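Local coordinates for CRISPR/cas2 protein (Pyrococcus horikoshii OT3, PDB 6K2E), which probably takes part in CRISPR adaptive immunity as a Cas2 protein and probably binds RNA, at residues 2-7 with 40-45; 18-23 with 50-55; 26-31 with 46-51. All coordinates share one frame; numbering follows the deposited sequence.

Contact 1 of 3, residues 2-7 with 40-45; sequences SHMYVI and LSKAQL
Met4 and Leu40 face each other as a hydrogen-bonded antiparallel pair, each giving and receiving one backbone bond. Met4 N reaches Leu40 O at 3.1 Å with an N-H...O angle of 169°. In return Leu40 N reaches Met4 O at 3.0 Å.

One residue nearer the N terminus, the His3 imidazole spreads over the backbone of Ser41, whose CA sits 3.8 Å above the ring plane and over its centre. Ser2 and His3 are probably remnants of an expression tag, so this cover probably does not belong to the native protein.

Ser41 sits at the N-cap position, right before helix 42-55. Held between its own backbone N and carbonyl carbon (chi1 85°), Ser41 OG accepts from Gln44 N at 3.1 Å and caps an amide of the first turn. The backbone bond from Leu45 N to Ser41 O completes that turn.

Apolar side chains close the other side of the pair. Val6 divides its two methyls: CG2 meets Leu40 CD1 at 3.9 Å, the two side chains crossing at about a right angle, while CG1 lies 4.1 Å from Leu45 CD1. Met4 bends at chi2 (93°) and again at chi3, which carries its CE over the start of the helix, 4.0 Å from Leu45 CD2 and 4.0 Å from Lys42 CD. Ile66 and Leu28 also pack on this cluster, tying it to strand 61-67 and to Leu28, between helix 17-27 and strand 29-32.

Strand 3-11 thus pairs with strand 35-41 close to where the chain passes into helix 42-55, a strand-to-helix junction of the ferredoxin-like βαββαβ fold of Cas2 proteins.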
# COMPACT_ATOMS: atom_id res chain seq x y z
N SER A 2 8.31 17.97 -13.54
CA SER A 2 8.25 16.51 -13.64
C SER A 2 7.31 15.96 -12.58
O SER A 2 7.38 16.34 -11.41
CB SER A 2 9.63 15.88 -13.50
OG SER A 2 9.53 14.46 -13.58
N HIS A 3 6.45 15.04 -13.00
CA HIS A 3 5.40 14.52 -12.14
C HIS A 3 5.54 13.03 -11.90
O HIS A 3 6.04 12.27 -12.75
CB HIS A 3 4.04 14.87 -12.71
CG HIS A 3 3.48 16.11 -12.11
ND1 HIS A 3 4.14 17.32 -12.16
CD2 HIS A 3 2.37 16.32 -11.36
CE1 HIS A 3 3.44 18.22 -11.50
NE2 HIS A 3 2.37 17.64 -11.00
N MET A 4 5.13 12.62 -10.70
CA MET A 4 5.14 11.22 -10.29
C MET A 4 3.78 10.85 -9.74
O MET A 4 2.95 11.71 -9.43
CB MET A 4 6.21 10.93 -9.22
CG MET A 4 7.64 10.79 -9.73
SD MET A 4 8.54 12.32 -9.67
CE MET A 4 8.12 12.82 -7.99
N TYR A 5 3.52 9.55 -9.67
CA TYR A 5 2.37 9.02 -8.94
C TYR A 5 2.85 8.31 -7.68
O TYR A 5 3.85 7.59 -7.71
CB TYR A 5 1.56 8.06 -9.83
CG TYR A 5 0.15 7.85 -9.35
CD1 TYR A 5 -0.19 6.79 -8.49
CD2 TYR A 5 -0.86 8.72 -9.73
CE1 TYR A 5 -1.49 6.62 -8.04
CE2 TYR A 5 -2.16 8.54 -9.29
CZ TYR A 5 -2.47 7.51 -8.44
OH TYR A 5 -3.76 7.38 -8.03
N VAL A 6 2.11 8.47 -6.57
CA VAL A 6 2.52 7.84 -5.32
C VAL A 6 1.38 7.03 -4.71
O VAL A 6 0.21 7.35 -4.89
CB VAL A 6 3.06 8.84 -4.27
CG1 VAL A 6 4.43 9.35 -4.67
CG2 VAL A 6 2.10 9.97 -4.08
N ILE A 7 1.75 5.96 -4.00
CA ILE A 7 0.83 5.20 -3.14
C ILE A 7 1.45 5.18 -1.76
O ILE A 7 2.61 4.79 -1.60
CB ILE A 7 0.60 3.75 -3.63
CG1 ILE A 7 -0.01 3.70 -5.01
CG2 ILE A 7 -0.34 3.01 -2.68
CD1 ILE A 7 -0.06 2.27 -5.53
N LEU A 40 1.67 13.79 -7.65
CA LEU A 40 2.38 14.79 -6.89
C LEU A 40 3.55 15.29 -7.73
O LEU A 40 4.21 14.51 -8.41
CB LEU A 40 2.90 14.23 -5.57
CG LEU A 40 1.95 14.14 -4.40
CD1 LEU A 40 2.74 13.67 -3.18
CD2 LEU A 40 1.28 15.48 -4.16
N SER A 41 3.85 16.57 -7.61
CA SER A 41 5.08 17.08 -8.18
C SER A 41 6.22 16.70 -7.25
O SER A 41 6.02 16.21 -6.14
CB SER A 41 5.01 18.59 -8.34
OG SER A 41 5.38 19.22 -7.13
N LYS A 42 7.44 17.01 -7.67
CA LYS A 42 8.58 16.58 -6.89
C LYS A 42 8.80 17.49 -5.69
O LYS A 42 9.20 17.01 -4.62
CB LYS A 42 9.82 16.55 -7.77
CG LYS A 42 10.92 15.66 -7.29
CD LYS A 42 11.50 14.85 -8.42
CE LYS A 42 11.80 15.64 -9.69
NZ LYS A 42 11.73 14.77 -10.92
N ALA A 43 8.48 18.78 -5.83
CA ALA A 43 8.52 19.67 -4.68
C ALA A 43 7.42 19.33 -3.70
O ALA A 43 7.63 19.44 -2.48
CB ALA A 43 8.38 21.13 -5.15
N GLN A 44 6.28 18.88 -4.19
CA GLN A 44 5.19 18.53 -3.30
C GLN A 44 5.46 17.21 -2.59
O GLN A 44 5.14 17.09 -1.40
CB GLN A 44 3.87 18.50 -4.07
CG GLN A 44 3.23 19.88 -4.26
CD GLN A 44 2.02 19.87 -5.19
OE1 GLN A 44 1.26 18.91 -5.22
NE2 GLN A 44 1.83 20.97 -5.94
N LEU A 45 6.11 16.25 -3.27
CA LEU A 45 6.46 14.98 -2.62
C LEU A 45 7.51 15.20 -1.54
O LEU A 45 7.42 14.61 -0.45
CB LEU A 45 6.96 13.96 -3.65
CG LEU A 45 7.42 12.59 -3.11
CD1 LEU A 45 6.37 11.93 -2.21
CD2 LEU A 45 7.84 11.61 -4.20

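Contact 2 of 3, residues 18-23 with 50-55; sequences NRVHKL and MRLKRI
Ile55 and Leu23 reach toward each other between two almost antiparallel helices, whose short axes come within 10.3 Å at an angle of 173°. No hydrogen bond joins the segments; apolar packing carries them.

Both branches of Ile55 take part. With CG1 set opposite the carbonyl carbon (chi1 -72°) and the chain then extended, Ile55 CD1 ends 3.7 Å from Arg19 O and 3.7 Å from Leu23 CD2, while Ile55 CG2 touches Val20 CG2 at 3.7 Å. Leu23 CD2 also nestles against Leu52 CG at 3.9 Å, and Val20 CG1 meets Leu52 CD2 less closely.

Two guanidinium groups add flat cover. Leu23 CD1 sits 3.7 Å above the plane of the Arg51 group, over its centre, while Arg51 NH1 bonds Tyr27 OH. Ile55 CG1 lies over one face of the Arg19 guanidinium, offset toward its rim and 3.7 Å from Arg19 NH2. Replacing Ile55 by an alanine would probably open a gap beside Leu23 CD2 and Val20 CG2 and leave the Arg19 guanidinium without its apolar support.

Beneath, Val20 rests on Tyr10 of strand 3-11 and Leu52 on Val62 and Ile64 of strand 61-67, so both helices pack on the same sheet.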
# COMPACT_ATOMS: atom_id res chain seq x y z
N ASN A 18 -4.40 10.86 13.55
CA ASN A 18 -5.14 11.96 12.96
C ASN A 18 -4.23 12.98 12.30
O ASN A 18 -4.58 13.53 11.25
CB ASN A 18 -5.98 12.63 14.01
CG ASN A 18 -7.25 13.14 13.43
OD1 ASN A 18 -7.48 14.36 13.38
ND2 ASN A 18 -8.09 12.22 12.95
N ARG A 19 -3.02 13.17 12.85
CA ARG A 19 -2.11 14.11 12.24
C ARG A 19 -1.55 13.58 10.94
O ARG A 19 -1.46 14.33 9.96
CB ARG A 19 -0.95 14.40 13.20
CG ARG A 19 -1.33 14.96 14.54
CD ARG A 19 -0.11 15.11 15.45
NE ARG A 19 0.78 16.13 14.91
CZ ARG A 19 2.09 16.18 15.14
NH1 ARG A 19 2.69 15.26 15.91
NH2 ARG A 19 2.80 17.17 14.59
N VAL A 20 -1.33 12.26 10.85
CA VAL A 20 -0.85 11.67 9.60
C VAL A 20 -1.95 11.67 8.55
O VAL A 20 -1.71 12.01 7.39
CB VAL A 20 -0.29 10.25 9.87
CG1 VAL A 20 -0.05 9.49 8.58
CG2 VAL A 20 1.00 10.32 10.61
N HIS A 21 -3.19 11.38 8.96
CA HIS A 21 -4.30 11.30 8.00
C HIS A 21 -4.69 12.67 7.45
O HIS A 21 -4.95 12.80 6.25
CB HIS A 21 -5.51 10.63 8.67
CG HIS A 21 -6.67 10.40 7.74
ND1 HIS A 21 -7.69 11.32 7.59
CD2 HIS A 21 -6.98 9.35 6.94
CE1 HIS A 21 -8.57 10.84 6.72
NE2 HIS A 21 -8.16 9.65 6.31
N LYS A 22 -4.71 13.71 8.30
CA LYS A 22 -5.08 15.05 7.84
C LYS A 22 -4.02 15.62 6.91
O LYS A 22 -4.34 16.23 5.88
CB LYS A 22 -5.30 15.99 9.03
CG LYS A 22 -6.65 15.84 9.72
CD LYS A 22 -6.94 16.99 10.68
CE LYS A 22 -8.29 16.80 11.40
NZ LYS A 22 -9.37 16.29 10.50
N LEU A 23 -2.75 15.34 7.22
CA LEU A 23 -1.64 15.78 6.39
C LEU A 23 -1.67 15.10 5.02
O LEU A 23 -1.52 15.79 3.99
CB LEU A 23 -0.33 15.49 7.11
CG LEU A 23 0.95 15.72 6.32
CD1 LEU A 23 1.07 17.19 5.92
CD2 LEU A 23 2.19 15.23 7.08
N MET A 50 8.82 15.67 4.25
CA MET A 50 9.38 16.46 5.34
C MET A 50 8.35 16.67 6.45
O MET A 50 8.67 16.59 7.63
CB MET A 50 9.89 17.80 4.81
CG MET A 50 10.52 18.73 5.87
SD MET A 50 9.39 20.00 6.50
CE MET A 50 10.51 21.36 6.89
N ARG A 51 7.10 16.95 6.08
CA ARG A 51 6.09 17.14 7.10
C ARG A 51 5.72 15.81 7.77
O ARG A 51 5.46 15.78 8.98
CB ARG A 51 4.88 17.84 6.49
CG ARG A 51 5.14 19.34 6.24
CD ARG A 51 4.08 20.00 5.38
NE ARG A 51 2.94 20.45 6.19
CZ ARG A 51 1.76 20.80 5.69
NH1 ARG A 51 1.55 20.77 4.38
NH2 ARG A 51 0.78 21.17 6.51
N LEU A 52 5.77 14.70 7.01
CA LEU A 52 5.57 13.38 7.61
C LEU A 52 6.70 13.03 8.55
O LEU A 52 6.47 12.46 9.63
CB LEU A 52 5.48 12.31 6.52
CG LEU A 52 4.15 12.10 5.79
CD1 LEU A 52 4.33 11.32 4.51
CD2 LEU A 52 3.14 11.42 6.69
N LYS A 53 7.92 13.43 8.20
CA LYS A 53 9.09 13.08 9.00
C LYS A 53 9.07 13.79 10.35
O LYS A 53 9.62 13.28 11.33
CB LYS A 53 10.36 13.42 8.23
CG LYS A 53 11.53 12.52 8.55
CD LYS A 53 12.62 12.71 7.53
CE LYS A 53 13.11 11.36 7.03
NZ LYS A 53 13.99 11.52 5.85
N ARG A 54 8.43 14.95 10.42
CA ARG A 54 8.33 15.68 11.67
C ARG A 54 7.18 15.18 12.53
O ARG A 54 7.13 15.53 13.71
CB ARG A 54 8.17 17.18 11.40
CG ARG A 54 9.32 17.76 10.56
CD ARG A 54 9.51 19.28 10.67
NE ARG A 54 9.22 19.80 12.01
CZ ARG A 54 10.08 19.76 13.03
NH1 ARG A 54 11.30 19.27 12.86
NH2 ARG A 54 9.72 20.24 14.21
N ILE A 55 6.32 14.31 12.01
CA ILE A 55 5.21 13.75 12.77
C ILE A 55 5.58 12.40 13.34
O ILE A 55 5.35 12.14 14.53
CB ILE A 55 3.95 13.64 11.88
CG1 ILE A 55 3.34 15.00 11.59
CG2 ILE A 55 2.91 12.77 12.57
CD1 ILE A 55 2.07 14.90 10.76

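Contact 3 of 3, residues 26-31 with 46-51; sequences TYLFWR and YELEMR
Tyr27 lays one face of its ring over Leu48, whose CB stands 4.0 Å from the ring centroid and 3° off the normal, a CH-pi contact. Glu47 OE1 arrives at the ring edge, near its plane, and the ring and carboxylate planes are steeply inclined. The Arg51 guanidinium turns its own edge to Tyr27 OH, which lies near the guanidinium plane.

The phenol oxygen therefore serves two charged groups. Tyr27 OH donates to Glu47 OE1 at 2.7 Å, on the anti side of that oxygen and well out of the carboxylate plane, and accepts from Arg51 NH1 at 2.8 Å with an N-H...O angle of 149°. Glu47 and Arg51 lie one helical turn apart, so both reach one hydroxyl; together they fix its rotation and would probably polarise it.

Tyr27 CG stands opposite its carbonyl carbon (chi1 -63°), which sends the ring across to the helix. Leu48 CD1 packs on Tyr27 CD1 at 3.6 Å, while its CD2 meets Leu28 CD1 at 4.0 Å, the two leucines crossing at about a right angle.

Leu48 also touches Leu23 and Leu24 of helix 17-27. Tyr27 and Leu28, where helix 17-27 runs out, link helix 42-55 with strands 35-41 and 3-11 of the sheet.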
# COMPACT_ATOMS: atom_id res chain seq x y z
N THR A 26 -4.43 16.60 2.61
CA THR A 26 -4.06 17.82 1.91
C THR A 26 -3.43 17.53 0.54
O THR A 26 -3.70 18.25 -0.43
CB THR A 26 -3.18 18.73 2.78
OG1 THR A 26 -2.03 18.03 3.25
CG2 THR A 26 -3.98 19.17 3.97
N TYR A 27 -2.57 16.50 0.44
CA TYR A 27 -1.86 16.27 -0.82
C TYR A 27 -2.51 15.21 -1.69
O TYR A 27 -2.36 15.28 -2.91
CB TYR A 27 -0.41 15.84 -0.59
CG TYR A 27 0.46 16.85 0.10
CD1 TYR A 27 0.43 16.97 1.49
CD2 TYR A 27 1.33 17.68 -0.61
CE1 TYR A 27 1.22 17.87 2.14
CE2 TYR A 27 2.13 18.60 0.04
CZ TYR A 27 2.06 18.69 1.43
OH TYR A 27 2.82 19.57 2.15
N LEU A 28 -3.18 14.21 -1.11
CA LEU A 28 -3.49 12.99 -1.85
C LEU A 28 -4.95 12.60 -1.69
O LEU A 28 -5.67 13.11 -0.83
CB LEU A 28 -2.58 11.83 -1.41
CG LEU A 28 -1.10 12.00 -1.77
CD1 LEU A 28 -0.19 11.01 -1.08
CD2 LEU A 28 -0.96 11.93 -3.27
N PHE A 29 -5.36 11.64 -2.50
CA PHE A 29 -6.71 11.11 -2.53
C PHE A 29 -6.79 9.96 -1.54
O PHE A 29 -6.00 9.02 -1.61
CB PHE A 29 -7.08 10.68 -3.96
CG PHE A 29 -8.25 9.71 -4.06
CD1 PHE A 29 -8.02 8.33 -4.25
CD2 PHE A 29 -9.57 10.17 -4.05
CE1 PHE A 29 -9.09 7.43 -4.38
CE2 PHE A 29 -10.65 9.27 -4.18
CZ PHE A 29 -10.41 7.90 -4.34
N TRP A 30 -7.71 10.05 -0.61
CA TRP A 30 -7.94 8.96 0.33
C TRP A 30 -8.61 7.79 -0.36
O TRP A 30 -9.77 7.90 -0.80
CB TRP A 30 -8.78 9.47 1.49
CG TRP A 30 -8.92 8.51 2.56
CD1 TRP A 30 -8.06 7.51 2.87
CD2 TRP A 30 -9.97 8.44 3.48
NE1 TRP A 30 -8.51 6.81 3.94
CE2 TRP A 30 -9.69 7.37 4.34
CE3 TRP A 30 -11.14 9.20 3.69
CZ2 TRP A 30 -10.53 7.02 5.39
CZ3 TRP A 30 -11.98 8.84 4.74
CH2 TRP A 30 -11.67 7.77 5.57
N ARG A 31 -7.88 6.69 -0.50
CA ARG A 31 -8.44 5.48 -1.10
C ARG A 31 -9.29 4.72 -0.10
O ARG A 31 -10.52 4.62 -0.24
CB ARG A 31 -7.30 4.59 -1.64
CG ARG A 31 -7.67 3.16 -2.04
CD ARG A 31 -8.68 3.16 -3.16
NE ARG A 31 -8.08 3.53 -4.43
CZ ARG A 31 -8.78 3.71 -5.54
NH1 ARG A 31 -10.09 3.55 -5.53
NH2 ARG A 31 -8.15 4.04 -6.66
N TYR A 46 8.49 16.06 -1.79
CA TYR A 46 9.49 16.39 -0.78
C TYR A 46 8.88 17.18 0.38
O TYR A 46 9.35 17.05 1.52
CB TYR A 46 10.65 17.16 -1.39
CG TYR A 46 11.76 16.28 -1.94
CD1 TYR A 46 12.70 15.71 -1.11
CD2 TYR A 46 11.86 16.03 -3.32
CE1 TYR A 46 13.72 14.91 -1.62
CE2 TYR A 46 12.86 15.24 -3.84
CZ TYR A 46 13.79 14.68 -3.00
OH TYR A 46 14.80 13.89 -3.52
N GLU A 47 7.84 17.99 0.12
CA GLU A 47 7.21 18.73 1.21
C GLU A 47 6.40 17.81 2.11
O GLU A 47 6.47 17.93 3.35
CB GLU A 47 6.32 19.84 0.64
CG GLU A 47 5.87 20.91 1.65
CD GLU A 47 4.92 21.94 1.03
OE1 GLU A 47 3.84 21.54 0.54
OE2 GLU A 47 5.26 23.15 0.99
N LEU A 48 5.68 16.86 1.51
CA LEU A 48 4.90 15.88 2.25
C LEU A 48 5.79 15.00 3.11
O LEU A 48 5.48 14.74 4.27
CB LEU A 48 4.11 15.03 1.27
CG LEU A 48 3.43 13.80 1.85
CD1 LEU A 48 2.37 14.21 2.88
CD2 LEU A 48 2.82 13.01 0.72
N GLU A 49 6.92 14.55 2.54
CA GLU A 49 7.83 13.68 3.26
C GLU A 49 8.48 14.39 4.43
O GLU A 49 8.66 13.79 5.50
CB GLU A 49 8.89 13.17 2.30
CG GLU A 49 9.66 12.02 2.85
CD GLU A 49 10.96 12.45 3.43
OE1 GLU A 49 11.34 13.61 3.18
OE2 GLU A 49 11.57 11.65 4.15
N MET A 50 8.82 15.67 4.25
CA MET A 50 9.38 16.46 5.34
C MET A 50 8.35 16.67 6.45
O MET A 50 8.67 16.59 7.63
CB MET A 50 9.89 17.80 4.81
CG MET A 50 10.52 18.73 5.87
SD MET A 50 9.39 20.00 6.50
CE MET A 50 10.51 21.36 6.89
N ARG A 51 7.10 16.95 6.08
CA ARG A 51 6.09 17.14 7.10
C ARG A 51 5.72 15.81 7.77
O ARG A 51 5.46 15.78 8.98
CB ARG A 51 4.88 17.84 6.49
CG ARG A 51 5.14 19.34 6.24
CD ARG A 51 4.08 20.00 5.38
NE ARG A 51 2.94 20.45 6.19
CZ ARG A 51 1.76 20.80 5.69
NH1 ARG A 51 1.55 20.77 4.38
NH2 ARG A 51 0.78 21.17 6.51

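How the contacts relate
From the N terminus, strand 3-11 leads into helix 17-27, which passes through Leu28 into strand 29-32; strand 35-41 then runs into helix 42-55. Contact 1, closing over 32 intervening residues, joins strand 3-11 to the junction of strand 35-41 with helix 42-55. Contact 2 closes over 26 and joins helices 17-27 and 42-55; contact 3 closes over 14 and joins the end of helix 17-27 to helix 42-55. Contact 1 crosses both others along the chain, whereas contacts 2 and 3 share Met50 and Arg51. The centre of contact 3 lies about 9 Å from that of contact 1 and about 8 Å from that of contact 2, placing it between them.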